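Long-range contacts in B-agarase (Agarivorans gilvus, PDB 5Z6P), which hydrolyses agarose as a beta-agarase of glycoside hydrolase family 50, probably acting on its beta-galactosidic linkages: residues A[397-406]-A[735-743]; A[591-600]-A[626-637]. All blocks are in the same frame, centred on the assembly; numbering follows the deposited sequence.

Interaction 1 of 2, residues A[397-406]-A[735-743]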
loop_
_atom_site.group_PDB
_atom_site.type_symbol
_atom_site.label_atom_id
_atom_site.label_comp_id
_atom_site.label_asym_id
_atom_site.label_seq_id
_atom_site.Cartn_x
_atom_site.Cartn_y
_atom_site.Cartn_z
ATOM N N PHE A 397 -3.344 7.616 20.761
ATOM C CA PHE A 397 -4.710 7.556 21.266
ATOM C C PHE A 397 -5.227 6.108 21.311
ATOM O O PHE A 397 -6.013 5.752 22.176
ATOM C CB PHE A 397 -5.641 8.432 20.417
ATOM C CG PHE A 397 -5.410 9.905 20.587
ATOM C CD1 PHE A 397 -6.040 10.605 21.609
ATOM C CD2 PHE A 397 -4.552 10.595 19.741
ATOM C CE1 PHE A 397 -5.819 11.969 21.785
ATOM C CE2 PHE A 397 -4.344 11.960 19.906
ATOM C CZ PHE A 397 -4.979 12.641 20.926
ATOM N N TYR A 398 -4.765 5.260 20.401
ATOM C CA TYR A 398 -5.209 3.867 20.436
ATOM C C TYR A 398 -4.792 3.182 21.744
ATOM O O TYR A 398 -5.603 2.509 22.378
ATOM C CB TYR A 398 -4.668 3.088 19.236
ATOM C CG TYR A 398 -5.237 1.689 19.100
ATOM C CD1 TYR A 398 -6.504 1.482 18.577
ATOM C CD2 TYR A 398 -4.500 0.583 19.488
ATOM C CE1 TYR A 398 -7.023 0.208 18.455
ATOM C CE2 TYR A 398 -5.000 -0.685 19.362
ATOM C CZ TYR A 398 -6.259 -0.871 18.843
ATOM O OH TYR A 398 -6.757 -2.145 18.712
ATOM N N ALA A 399 -3.537 3.383 22.149
ATOM C CA ALA A 399 -3.033 2.837 23.404
ATOM C C ALA A 399 -3.837 3.391 24.579
ATOM O O ALA A 399 -4.187 2.652 25.493
ATOM C CB ALA A 399 -1.542 3.143 23.577
ATOM N N ALA A 400 -4.140 4.687 24.522
ATOM C CA ALA A 400 -4.909 5.359 25.577
ATOM C C ALA A 400 -6.285 4.742 25.684
ATOM O O ALA A 400 -6.756 4.502 26.788
ATOM C CB ALA A 400 -5.030 6.858 25.311
ATOM N N ASN A 401 -6.913 4.484 24.535
ATOM C CA ASN A 401 -8.233 3.865 24.507
ATOM C C ASN A 401 -8.203 2.411 24.984
ATOM O O ASN A 401 -9.154 1.942 25.593
ATOM C CB ASN A 401 -8.847 3.975 23.104
ATOM C CG ASN A 401 -9.180 5.413 22.730
ATOM O OD1 ASN A 401 -9.584 6.202 23.571
ATOM N ND2 ASN A 401 -8.996 5.759 21.466
ATOM N N LEU A 402 -7.112 1.701 24.732
ATOM C CA LEU A 402 -6.954 0.388 25.327
ATOM C C LEU A 402 -6.976 0.470 26.866
ATOM O O LEU A 402 -7.637 -0.330 27.536
ATOM C CB LEU A 402 -5.663 -0.270 24.852
ATOM C CG LEU A 402 -5.569 -0.607 23.361
ATOM C CD1 LEU A 402 -4.333 -1.462 23.096
ATOM C CD2 LEU A 402 -6.837 -1.300 22.867
ATOM N N GLN A 403 -6.252 1.437 27.423
ATOM C CA GLN A 403 -6.215 1.595 28.870
ATOM C C GLN A 403 -7.588 2.025 29.416
ATOM O O GLN A 403 -8.049 1.491 30.422
ATOM C CB GLN A 403 -5.134 2.597 29.284
ATOM C CG GLN A 403 -4.996 2.713 30.789
ATOM C CD GLN A 403 -3.772 3.476 31.219
ATOM O OE1 GLN A 403 -2.969 3.904 30.395
ATOM N NE2 GLN A 403 -3.623 3.653 32.525
ATOM N N ARG A 404 -8.229 2.968 28.734
ATOM C CA ARG A 404 -9.592 3.376 29.057
ATOM C C ARG A 404 -10.545 2.190 29.065
ATOM O O ARG A 404 -11.377 2.060 29.958
ATOM C CB ARG A 404 -10.098 4.421 28.062
ATOM C CG ARG A 404 -9.460 5.799 28.213
ATOM C CD ARG A 404 -9.962 6.717 27.130
ATOM N NE ARG A 404 -9.642 8.105 27.397
ATOM C CZ ARG A 404 -9.112 8.934 26.505
ATOM N NH1 ARG A 404 -8.823 8.506 25.283
ATOM N NH2 ARG A 404 -8.860 10.192 26.838
ATOM N N LYS A 405 -10.404 1.319 28.073
ATOM C CA LYS A 405 -11.319 0.190 27.913
ATOM C C LYS A 405 -11.100 -0.936 28.913
ATOM O O LYS A 405 -12.054 -1.526 29.409
ATOM C CB LYS A 405 -11.212 -0.392 26.502
ATOM C CG LYS A 405 -11.876 0.440 25.425
ATOM C CD LYS A 405 -11.774 -0.226 24.064
ATOM C CE LYS A 405 -12.174 -1.690 24.130
ATOM N NZ LYS A 405 -12.563 -2.193 22.781
ATOM N N TYR A 406 -9.836 -1.235 29.188
ATOM C CA TYR A 406 -9.476 -2.475 29.853
ATOM C C TYR A 406 -8.634 -2.315 31.120
ATOM O O TYR A 406 -8.341 -3.300 31.790
ATOM C CB TYR A 406 -8.675 -3.375 28.902
ATOM C CG TYR A 406 -9.364 -3.868 27.654
ATOM C CD1 TYR A 406 -10.676 -4.333 27.671
ATOM C CD2 TYR A 406 -8.675 -3.900 26.453
ATOM C CE1 TYR A 406 -11.276 -4.787 26.521
ATOM C CE2 TYR A 406 -9.265 -4.355 25.306
ATOM C CZ TYR A 406 -10.556 -4.796 25.336
ATOM O OH TYR A 406 -11.103 -5.237 24.169
ATOM N N GLY A 735 -8.644 0.847 8.670
ATOM C CA GLY A 735 -8.684 -0.158 9.697
ATOM C C GLY A 735 -9.912 -1.053 9.695
ATOM O O GLY A 735 -10.975 -0.692 9.187
ATOM N N PHE A 736 -9.745 -2.228 10.279
ATOM C CA PHE A 736 -10.876 -3.032 10.719
ATOM C C PHE A 736 -11.479 -2.467 11.997
ATOM O O PHE A 736 -12.680 -2.598 12.225
ATOM C CB PHE A 736 -10.465 -4.485 10.928
ATOM C CG PHE A 736 -10.901 -5.376 9.811
ATOM C CD1 PHE A 736 -10.357 -5.228 8.549
ATOM C CD2 PHE A 736 -11.885 -6.335 10.013
ATOM C CE1 PHE A 736 -10.774 -6.031 7.506
ATOM C CE2 PHE A 736 -12.309 -7.139 8.980
ATOM C CZ PHE A 736 -11.755 -6.990 7.723
ATOM N N VAL A 737 -10.641 -1.833 12.815
ATOM C CA VAL A 737 -11.115 -1.172 14.026
ATOM C C VAL A 737 -10.754 0.310 14.030
ATOM O O VAL A 737 -9.755 0.711 13.459
ATOM C CB VAL A 737 -10.570 -1.848 15.295
ATOM C CG1 VAL A 737 -10.852 -3.332 15.266
ATOM C CG2 VAL A 737 -9.080 -1.588 15.491
ATOM N N SER A 738 -11.589 1.125 14.667
ATOM C CA SER A 738 -11.302 2.550 14.773
ATOM C C SER A 738 -10.140 2.812 15.717
ATOM O O SER A 738 -9.608 1.905 16.338
ATOM C CB SER A 738 -12.525 3.323 15.269
ATOM O OG SER A 738 -12.781 2.984 16.613
ATOM N N ILE A 739 -9.787 4.079 15.852
ATOM C CA ILE A 739 -8.740 4.479 16.781
ATOM C C ILE A 739 -9.229 4.320 18.230
ATOM O O ILE A 739 -8.426 4.300 19.166
ATOM C CB ILE A 739 -8.276 5.934 16.504
ATOM C CG1 ILE A 739 -6.893 6.197 17.113
ATOM C CG2 ILE A 739 -9.322 6.948 16.965
ATOM C CD1 ILE A 739 -5.812 5.455 16.441
ATOM N N SER A 740 -10.540 4.177 18.412
ATOM C CA SER A 740 -11.068 3.834 19.724
ATOM C C SER A 740 -11.319 2.343 19.870
ATOM O O SER A 740 -12.082 1.937 20.731
ATOM C CB SER A 740 -12.355 4.617 20.031
ATOM O OG SER A 740 -13.211 4.690 18.917
ATOM N N ASP A 741 -10.636 1.538 19.051
ATOM C CA ASP A 741 -10.719 0.084 19.100
ATOM C C ASP A 741 -12.150 -0.419 18.918
ATOM O O ASP A 741 -12.541 -1.425 19.514
ATOM C CB ASP A 741 -10.131 -0.466 20.418
ATOM C CG ASP A 741 -9.757 -1.948 20.327
ATOM O OD1 ASP A 741 -9.276 -2.358 19.249
ATOM O OD2 ASP A 741 -9.951 -2.704 21.319
ATOM N N VAL A 742 -12.933 0.279 18.106
ATOM C CA VAL A 742 -14.251 -0.232 17.764
ATOM C C VAL A 742 -14.259 -0.827 16.349
ATOM O O VAL A 742 -14.029 -0.117 15.382
ATOM C CB VAL A 742 -15.344 0.852 17.845
ATOM C CG1 VAL A 742 -16.694 0.262 17.467
ATOM C CG2 VAL A 742 -15.402 1.462 19.230
ATOM N N PRO A 743 -14.560 -2.129 16.229
ATOM C CA PRO A 743 -14.635 -2.775 14.908
ATOM C C PRO A 743 -15.702 -2.167 13.986
ATOM O O PRO A 743 -16.853 -2.063 14.386
ATOM C CB PRO A 743 -14.981 -4.222 15.251
ATOM C CG PRO A 743 -14.490 -4.406 16.655
ATOM C CD PRO A 743 -14.767 -3.090 17.322
HETATM O O HOH W 1 -14.557 -0.900 22.091
#
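Tyr398 reaches from helix 397-406 along the turn at Ile739 to Asp741. Its CB lies against Ile739 CD1 at 3.8 Å. Because CG stands anti to the backbone N (chi1 -172°), the ring runs on past the turn, with Tyr398 CD1 3.5 Å from Ile739 O. Farther along, Tyr398 CE1 packs 3.7 Å from Asp741 CB. At the tip, Tyr398 OH donates to Asp741 OD1 at 2.6 Å. Ring and carboxylate planes are nearly perpendicular, and the hydroxyl meets OD1 from well above the carboxylate plane.

Ser738 to Asp741 form a type I beta turn in the loop between strand 709-714 and helix 745-762. The strand belongs to the sheet of the catalytic domain, a (beta/alpha)8 barrel in family 50.

The other carboxylate oxygen, Asp741 OD2, forms a salt bridge with Lys405 NZ at 3.0 Å, while Arg424 makes a further salt bridge to OD1, so this buried acid is probably held as the anion. One turn of helix back from Lys405, Asn401 ND2 donates to Ile739 O at 2.8 Å; the acceptor lies in the amide plane, but the nitrogen sits above the plane of the carbonyl. Arg404 NH1 donates to the amide oxygen, Asn401 OD1, at 3.0 Å.

Interaction 2 of 2, residues A[591-600]-A[626-637]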
loop_
_atom_site.group_PDB
_atom_site.type_symbol
_atom_site.label_atom_id
_atom_site.label_comp_id
_atom_site.label_asym_id
_atom_site.label_seq_id
_atom_site.Cartn_x
_atom_site.Cartn_y
_atom_site.Cartn_z
ATOM N N LEU A 591 19.581 -8.359 -14.477
ATOM C CA LEU A 591 18.619 -8.141 -13.392
ATOM C C LEU A 591 18.219 -9.473 -12.745
ATOM O O LEU A 591 18.250 -9.622 -11.517
ATOM C CB LEU A 591 17.376 -7.395 -13.909
ATOM C CG LEU A 591 16.254 -7.069 -12.937
ATOM C CD1 LEU A 591 16.743 -6.206 -11.788
ATOM C CD2 LEU A 591 15.096 -6.392 -13.669
ATOM N N GLU A 592 17.883 -10.449 -13.576
ATOM C CA GLU A 592 17.503 -11.749 -13.053
ATOM C C GLU A 592 18.649 -12.415 -12.299
ATOM O O GLU A 592 18.412 -12.997 -11.254
ATOM C CB GLU A 592 17.006 -12.687 -14.166
ATOM C CG GLU A 592 16.759 -14.099 -13.657
ATOM C CD GLU A 592 15.909 -14.947 -14.577
ATOM O OE1 GLU A 592 15.392 -14.402 -15.552
ATOM O OE2 GLU A 592 15.753 -16.155 -14.317
ATOM N N ALA A 593 19.880 -12.332 -12.807
ATOM C CA ALA A 593 21.013 -12.934 -12.083
ATOM C C ALA A 593 21.213 -12.257 -10.713
ATOM O O ALA A 593 21.447 -12.910 -9.716
ATOM C CB ALA A 593 22.315 -12.850 -12.903
ATOM N N PHE A 594 21.132 -10.939 -10.696
ATOM C CA PHE A 594 21.228 -10.187 -9.447
ATOM C C PHE A 594 20.177 -10.647 -8.429
ATOM O O PHE A 594 20.517 -11.055 -7.327
ATOM C CB PHE A 594 21.090 -8.683 -9.718
ATOM C CG PHE A 594 20.774 -7.864 -8.483
ATOM C CD1 PHE A 594 21.717 -7.687 -7.490
ATOM C CD2 PHE A 594 19.542 -7.248 -8.346
ATOM C CE1 PHE A 594 21.433 -6.918 -6.366
ATOM C CE2 PHE A 594 19.246 -6.495 -7.236
ATOM C CZ PHE A 594 20.189 -6.338 -6.235
ATOM N N ALA A 595 18.905 -10.579 -8.815
ATOM C CA ALA A 595 17.823 -10.951 -7.930
ATOM C C ALA A 595 17.918 -12.414 -7.508
ATOM O O ALA A 595 17.663 -12.733 -6.357
ATOM C CB ALA A 595 16.478 -10.675 -8.582
ATOM N N SER A 596 18.301 -13.301 -8.422
ATOM C CA SER A 596 18.366 -14.732 -8.076
ATOM C C SER A 596 19.302 -14.989 -6.895
ATOM O O SER A 596 19.009 -15.819 -6.034
ATOM C CB SER A 596 18.804 -15.576 -9.280
ATOM O OG SER A 596 17.852 -15.513 -10.320
ATOM N N GLU A 597 20.423 -14.268 -6.850
ATOM C CA GLU A 597 21.354 -14.417 -5.742
ATOM C C GLU A 597 20.805 -13.839 -4.435
ATOM O O GLU A 597 21.066 -14.387 -3.391
ATOM C CB GLU A 597 22.701 -13.757 -6.060
ATOM C CG GLU A 597 23.795 -14.037 -5.024
ATOM C CD GLU A 597 24.319 -15.488 -5.043
ATOM O OE1 GLU A 597 23.849 -16.314 -5.847
ATOM O OE2 GLU A 597 25.214 -15.803 -4.241
ATOM N N TYR A 598 20.070 -12.729 -4.484
ATOM C CA TYR A 598 19.409 -12.256 -3.267
ATOM C C TYR A 598 18.509 -13.380 -2.707
ATOM O O TYR A 598 18.595 -13.745 -1.545
ATOM C CB TYR A 598 18.581 -10.987 -3.523
ATOM C CG TYR A 598 17.601 -10.643 -2.395
ATOM C CD1 TYR A 598 17.994 -9.874 -1.307
ATOM C CD2 TYR A 598 16.283 -11.094 -2.433
ATOM C CE1 TYR A 598 17.085 -9.566 -0.265
ATOM C CE2 TYR A 598 15.383 -10.802 -1.426
ATOM C CZ TYR A 598 15.776 -10.038 -0.340
ATOM O OH TYR A 598 14.857 -9.777 0.648
ATOM N N PHE A 599 17.655 -13.937 -3.557
ATOM C CA PHE A 599 16.703 -14.925 -3.080
ATOM C C PHE A 599 17.403 -16.213 -2.657
ATOM O O PHE A 599 16.955 -16.861 -1.714
ATOM C CB PHE A 599 15.627 -15.187 -4.137
ATOM C CG PHE A 599 14.679 -14.025 -4.335
ATOM C CD1 PHE A 599 13.796 -13.651 -3.329
ATOM C CD2 PHE A 599 14.665 -13.315 -5.523
ATOM C CE1 PHE A 599 12.917 -12.584 -3.501
ATOM C CE2 PHE A 599 13.801 -12.232 -5.697
ATOM C CZ PHE A 599 12.919 -11.873 -4.672
ATOM N N ARG A 600 18.510 -16.556 -3.321
ATOM C CA ARG A 600 19.275 -17.763 -2.983
ATOM C C ARG A 600 19.893 -17.640 -1.599
ATOM O O ARG A 600 19.811 -18.568 -0.787
ATOM C CB ARG A 600 20.383 -18.052 -4.032
ATOM C CG ARG A 600 21.127 -19.396 -3.841
ATOM C CD ARG A 600 22.270 -19.657 -4.893
ATOM N NE ARG A 600 23.483 -18.949 -4.494
ATOM C CZ ARG A 600 24.441 -19.460 -3.727
ATOM N NH1 ARG A 600 24.376 -20.713 -3.300
ATOM N NH2 ARG A 600 25.480 -18.714 -3.395
ATOM N N ASN A 626 8.735 -7.156 -11.850
ATOM C CA ASN A 626 8.961 -7.358 -13.267
ATOM C C ASN A 626 9.230 -8.845 -13.512
ATOM O O ASN A 626 9.504 -9.575 -12.561
ATOM C CB ASN A 626 10.121 -6.483 -13.731
ATOM C CG ASN A 626 11.314 -6.611 -12.828
ATOM O OD1 ASN A 626 11.919 -7.679 -12.742
ATOM N ND2 ASN A 626 11.657 -5.524 -12.139
ATOM N N PRO A 627 9.129 -9.306 -14.779
ATOM C CA PRO A 627 9.283 -10.749 -15.026
ATOM C C PRO A 627 10.605 -11.281 -14.495
ATOM O O PRO A 627 10.651 -12.349 -13.906
ATOM C CB PRO A 627 9.217 -10.857 -16.551
ATOM C CG PRO A 627 8.393 -9.683 -16.966
ATOM C CD PRO A 627 8.759 -8.576 -16.001
ATOM N N GLU A 628 11.664 -10.504 -14.650
ATOM C CA GLU A 628 12.982 -10.928 -14.187
ATOM C C GLU A 628 13.045 -11.256 -12.686
ATOM O O GLU A 628 13.522 -12.322 -12.317
ATOM C CB GLU A 628 14.009 -9.857 -14.541
ATOM C CG GLU A 628 14.240 -9.713 -16.043
ATOM C CD GLU A 628 13.220 -8.824 -16.739
ATOM O OE1 GLU A 628 12.325 -8.266 -16.065
ATOM O OE2 GLU A 628 13.329 -8.672 -17.974
ATOM N N VAL A 629 12.552 -10.369 -11.818
ATOM C CA VAL A 629 12.685 -10.613 -10.388
ATOM C C VAL A 629 11.625 -11.612 -9.894
ATOM O O VAL A 629 11.836 -12.312 -8.913
ATOM C CB VAL A 629 12.642 -9.277 -9.558
ATOM C CG1 VAL A 629 13.808 -8.355 -9.978
ATOM C CG2 VAL A 629 11.309 -8.559 -9.691
ATOM N N VAL A 630 10.513 -11.735 -10.604
ATOM C CA VAL A 630 9.548 -12.783 -10.269
ATOM C C VAL A 630 10.121 -14.171 -10.597
ATOM O O VAL A 630 10.066 -15.073 -9.780
ATOM C CB VAL A 630 8.189 -12.594 -10.999
ATOM C CG1 VAL A 630 7.314 -13.834 -10.834
ATOM C CG2 VAL A 630 7.449 -11.344 -10.466
ATOM N N ARG A 631 10.704 -14.330 -11.779
ATOM C CA ARG A 631 11.362 -15.601 -12.103
ATOM C C ARG A 631 12.489 -15.892 -11.095
ATOM O O ARG A 631 12.667 -17.020 -10.677
ATOM C CB ARG A 631 11.890 -15.602 -13.544
ATOM C CG ARG A 631 10.791 -15.752 -14.584
ATOM C CD ARG A 631 11.309 -16.052 -15.997
ATOM N NE ARG A 631 11.436 -14.838 -16.798
ATOM C CZ ARG A 631 12.599 -14.275 -17.025
ATOM N NH1 ARG A 631 13.652 -14.854 -16.512
ATOM N NH2 ARG A 631 12.716 -13.158 -17.730
ATOM N N ALA A 632 13.195 -14.865 -10.643
ATOM C CA ALA A 632 14.259 -15.097 -9.673
ATOM C C ALA A 632 13.675 -15.604 -8.353
ATOM O O ALA A 632 14.231 -16.498 -7.706
ATOM C CB ALA A 632 15.063 -13.835 -9.451
ATOM N N ALA A 633 12.547 -15.031 -7.960
ATOM C CA ALA A 633 11.950 -15.405 -6.691
ATOM C C ALA A 633 11.473 -16.839 -6.791
ATOM O O ALA A 633 11.710 -17.644 -5.906
ATOM C CB ALA A 633 10.801 -14.481 -6.327
ATOM N N ALA A 634 10.813 -17.141 -7.900
ATOM C CA ALA A 634 10.258 -18.460 -8.136
ATOM C C ALA A 634 11.306 -19.598 -7.988
ATOM O O ALA A 634 10.941 -20.714 -7.666
ATOM C CB ALA A 634 9.594 -18.500 -9.528
ATOM N N LYS A 635 12.598 -19.295 -8.163
ATOM C CA LYS A 635 13.668 -20.307 -8.062
ATOM C C LYS A 635 13.897 -20.749 -6.630
ATOM O O LYS A 635 14.409 -21.834 -6.393
ATOM C CB LYS A 635 15.009 -19.782 -8.611
ATOM C CG LYS A 635 14.967 -19.288 -10.035
ATOM C CD LYS A 635 16.337 -18.813 -10.516
ATOM C CE LYS A 635 16.230 -18.244 -11.918
ATOM N NZ LYS A 635 17.485 -17.573 -12.324
ATOM N N HIS A 636 13.553 -19.890 -5.676
ATOM C CA HIS A 636 14.013 -20.099 -4.312
ATOM C C HIS A 636 12.934 -19.979 -3.217
ATOM O O HIS A 636 13.042 -20.635 -2.205
ATOM C CB HIS A 636 15.177 -19.132 -4.005
ATOM C CG HIS A 636 16.363 -19.317 -4.902
ATOM N ND1 HIS A 636 17.228 -20.387 -4.785
ATOM C CD2 HIS A 636 16.825 -18.587 -5.949
ATOM C CE1 HIS A 636 18.150 -20.313 -5.724
ATOM N NE2 HIS A 636 17.930 -19.231 -6.444
ATOM N N VAL A 637 11.909 -19.154 -3.406
ATOM C CA VAL A 637 10.902 -19.036 -2.363
ATOM C C VAL A 637 9.964 -20.238 -2.357
ATOM O O VAL A 637 9.878 -20.986 -3.327
ATOM C CB VAL A 637 10.069 -17.739 -2.498
ATOM C CG1 VAL A 637 10.995 -16.522 -2.573
ATOM C CG2 VAL A 637 9.149 -17.808 -3.688
HETATM O O HOH W 2 14.740 -17.824 -16.010
HETATM O O HOH W 3 16.068 -12.590 -17.471
#
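Ser596 OG is gripped from two sides of the interface: it donates to Glu592 O, one turn earlier in its own helix, at 2.7 Å, and accepts from Lys635 NZ at 2.9 Å. The lysine, extended beyond CG, spans the gap and also forms a salt bridge with Glu592 OE2 at 3.0 Å, using that oxygen's anti lone pair. Glu592 O takes the backbone N of Ser596 as well, the two donors arriving from opposite faces of the carbonyl plane.

Beside these polar groups the helices pack closely. Helix 581-609 and helix 627-634 follow one another through strand 614-615 in the catalytic domain. Residues 591-600 of the first run in roughly the same direction as 627-634, crossing at -33° with the axes of these segments 8.1 Å apart. The close approach centres on Ala632, a knob in the hole formed by Glu592, Ala595, Ser596 and Phe599; its CB is 3.6 Å from Ala595 CB.

With CG beside its backbone N (chi1 -70°), Phe599 lays one ring face on Ala633, whose CA is 3.8 Å from the ring centroid in a CH-pi contact, while Tyr598 CD2 covers the opposite face. His636 receives Arg600 CB over its ring in the same manner. At the other end, Leu591 CD2 meets Glu628 CB at 3.7 Å and touches Asn626, the N-cap residue whose OD1 accepts from Val629 N; the carboxylate of Glu628 turns away to His521 and Tyr522.

How the interactions relate
The two contacts do not touch: their centres are 41 Å apart, their nearest atoms about 26 Å, and they lie on opposite sides of the chain's centre. In sequence, both segments of interaction 2 fall between those of interaction 1, whose halves are separated by 328 residues; the halves of interaction 2 are separated by 25. They are related through the sheet. The loop 735-743 follows strand 709-714, and helix 627-634 precedes strand 640-643, with strand 664-668 lying between these two strands in a parallel run. Interaction 1 ties a helix to the loop after strand 709-714, far along the chain, whereas interaction 2 joins consecutive helices of the catalytic domain.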